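Local coordinates for putative epoxide hydrolase protein (Klebsiella pneumoniae subsp. pneumoniae, PDB 5BOV) that is probably an alpha/beta-hydrolase-fold enzyme, possibly an epoxide hydrolase or a monoacylglycerol lipase, at residues A[33-38]-A[60-65]. Numbering follows the deposited sequence.
Sequences PVILLH and RVIVPY
With CG anti to its own carbonyl carbon (chi1 -58°) and the chain extended beyond it, L36 brings CD1 within 3.5 Å of CG1 of V61, the two side chains crossing obliquely; the same methyl also reaches CG2 of V63, so the leucine bridges two valines on one face of the sheet. H38 turns differently: its CG sits between the backbone N and the carbonyl carbon (chi1 69°), which sets the imidazole edge against P64 and Y65. CD2 lies 3.5 Å from P64 O, and the CA of Y65 meets the ring edge in plane. The imidazole is held further by L66, whose backbone N-H is accepted by NE2, and by the ring of Y69 in an edge-to-face contact. On the other face, I35 and I62 run side by side, CG1 against CB, while CD2 of L37 packs 3.6 Å from CG of P64. The two parallel strands are the beta arms of a beta-alpha-beta unit, joined through helix 50-56, in the central sheet of an alpha/beta-hydrolase fold; strands 104-108 and 19-26 flank the pair, and helix 85-98 covers the I35 and I62 face through I92, L95 and M96. Backbone bonds alternate in the usual parallel fashion: V34 N to R60 O, I62 N to V34 O at 2.8 Å and almost straight (176°), then L36 N to I62 O. P64 has no N-H to offer L36 O, and its CD instead lies 3.4 Å from that oxygen. A water takes over, donating to L36 O (2.7 Å) and to P64 O while accepting from H38 N, and so bridges the strands where their direct pairing ends. At the opposite end the extended R60 side chain leads away to a salt bridge with D25.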
loop_
_atom_site.group_PDB
_atom_site.type_symbol
_atom_site.label_atom_id
_atom_site.label_comp_id
_atom_site.label_asym_id
_atom_site.label_seq_id
_atom_site.Cartn_x
_atom_site.Cartn_y
_atom_site.Cartn_z
ATOM N N PRO A 33 17.282 -1.559 6.912
ATOM C CA PRO A 33 16.309 -1.674 5.809
ATOM C C PRO A 33 14.961 -0.996 6.087
ATOM O O PRO A 33 14.428 -1.116 7.177
ATOM C CB PRO A 33 16.115 -3.235 5.649
ATOM C CG PRO A 33 17.307 -3.826 6.340
ATOM C CD PRO A 33 17.682 -2.885 7.424
ATOM N N VAL A 34 14.420 -0.361 5.033
ATOM C CA VAL A 34 13.097 0.233 5.015
ATOM C C VAL A 34 12.394 -0.240 3.736
ATOM O O VAL A 34 13.017 -0.203 2.678
ATOM C CB VAL A 34 13.178 1.783 4.937
ATOM C CG1 VAL A 34 11.816 2.402 4.987
ATOM C CG2 VAL A 34 14.050 2.353 6.020
ATOM N N ILE A 35 11.145 -0.695 3.857
ATOM C CA ILE A 35 10.355 -1.169 2.722
ATOM C C ILE A 35 9.139 -0.258 2.620
ATOM O O ILE A 35 8.398 -0.090 3.607
ATOM C CB ILE A 35 9.940 -2.653 2.856
ATOM C CG1 ILE A 35 11.207 -3.521 3.020
ATOM C CG2 ILE A 35 9.110 -3.064 1.639
ATOM C CD1 ILE A 35 10.914 -4.977 3.279
ATOM N N LEU A 36 9.003 0.370 1.455
ATOM C CA LEU A 36 8.008 1.415 1.233
ATOM C C LEU A 36 7.006 0.833 0.260
ATOM O O LEU A 36 7.330 0.529 -0.881
ATOM C CB LEU A 36 8.662 2.677 0.644
ATOM C CG LEU A 36 9.796 3.292 1.497
ATOM C CD1 LEU A 36 10.478 4.427 0.716
ATOM C CD2 LEU A 36 9.302 3.760 2.856
ATOM N N LEU A 37 5.718 0.851 0.671
ATOM C CA LEU A 37 4.673 0.195 -0.104
ATOM C C LEU A 37 3.632 1.176 -0.588
ATOM O O LEU A 37 2.984 1.917 0.214
ATOM C CB LEU A 37 4.022 -0.875 0.781
ATOM C CG LEU A 37 4.924 -1.983 1.318
ATOM C CD1 LEU A 37 4.131 -2.941 2.196
ATOM C CD2 LEU A 37 5.653 -2.746 0.213
ATOM N N HIS A 38 3.388 1.165 -1.899
ATOM C CA HIS A 38 2.409 2.086 -2.486
ATOM C C HIS A 38 0.974 1.568 -2.362
ATOM O O HIS A 38 0.747 0.425 -1.939
ATOM C CB HIS A 38 2.788 2.322 -3.944
ATOM C CG HIS A 38 2.610 1.133 -4.844
ATOM N ND1 HIS A 38 1.372 0.755 -5.326
ATOM C CD2 HIS A 38 3.475 0.185 -5.269
ATOM C CE1 HIS A 38 1.493 -0.356 -6.040
ATOM N NE2 HIS A 38 2.769 -0.690 -6.062
ATOM N N ARG A 60 18.911 1.584 3.954
ATOM C CA ARG A 60 18.752 0.789 2.761
ATOM C C ARG A 60 17.255 0.800 2.450
ATOM O O ARG A 60 16.494 0.258 3.249
ATOM C CB ARG A 60 19.221 -0.628 2.976
ATOM C CG ARG A 60 19.126 -1.407 1.693
ATOM C CD ARG A 60 19.115 -2.880 1.846
ATOM N NE ARG A 60 18.942 -3.637 0.618
ATOM C CZ ARG A 60 19.131 -4.952 0.619
ATOM N NH1 ARG A 60 19.458 -5.557 1.746
ATOM N NH2 ARG A 60 18.936 -5.666 -0.469
ATOM N N VAL A 61 16.901 1.202 1.222
ATOM C CA VAL A 61 15.464 1.379 0.892
ATOM C C VAL A 61 15.031 0.471 -0.262
ATOM O O VAL A 61 15.617 0.458 -1.364
ATOM C CB VAL A 61 15.195 2.839 0.521
ATOM C CG1 VAL A 61 13.707 3.081 0.442
ATOM C CG2 VAL A 61 15.824 3.741 1.560
ATOM N N ILE A 62 13.992 -0.317 0.007
ATOM C CA ILE A 62 13.369 -1.219 -0.960
ATOM C C ILE A 62 12.000 -0.700 -1.310
ATOM O O ILE A 62 11.170 -0.433 -0.398
ATOM C CB ILE A 62 13.193 -2.628 -0.342
ATOM C CG1 ILE A 62 14.501 -3.205 0.228
ATOM C CG2 ILE A 62 12.539 -3.573 -1.342
ATOM C CD1 ILE A 62 15.492 -3.419 -0.814
ATOM N N VAL A 63 11.744 -0.529 -2.613
ATOM C CA VAL A 63 10.427 -0.011 -3.046
ATOM C C VAL A 63 9.847 -0.914 -4.157
ATOM O O VAL A 63 10.260 -0.782 -5.328
ATOM C CB VAL A 63 10.504 1.439 -3.560
ATOM C CG1 VAL A 63 9.121 2.030 -3.689
ATOM C CG2 VAL A 63 11.360 2.316 -2.648
ATOM N N PRO A 64 8.976 -1.879 -3.799
ATOM C CA PRO A 64 8.467 -2.796 -4.756
ATOM C C PRO A 64 7.183 -2.414 -5.398
ATOM O O PRO A 64 6.343 -1.771 -4.761
ATOM C CB PRO A 64 8.252 -4.065 -3.910
ATOM C CG PRO A 64 7.820 -3.525 -2.566
ATOM C CD PRO A 64 8.569 -2.244 -2.410
ATOM N N TYR A 65 7.004 -2.841 -6.642
ATOM C CA TYR A 65 5.665 -2.824 -7.235
ATOM C C TYR A 65 4.858 -3.944 -6.600
ATOM O O TYR A 65 5.298 -5.119 -6.540
ATOM C CB TYR A 65 5.694 -3.058 -8.733
ATOM C CG TYR A 65 6.263 -1.977 -9.599
ATOM C CD1 TYR A 65 5.578 -0.783 -9.779
ATOM C CD2 TYR A 65 7.480 -2.144 -10.268
ATOM C CE1 TYR A 65 6.028 0.185 -10.676
ATOM C CE2 TYR A 65 7.993 -1.156 -11.101
ATOM C CZ TYR A 65 7.250 -0.005 -11.331
ATOM O OH TYR A 65 7.721 0.973 -12.152
HETATM O O HOH W 1 5.886 0.460 -3.190
#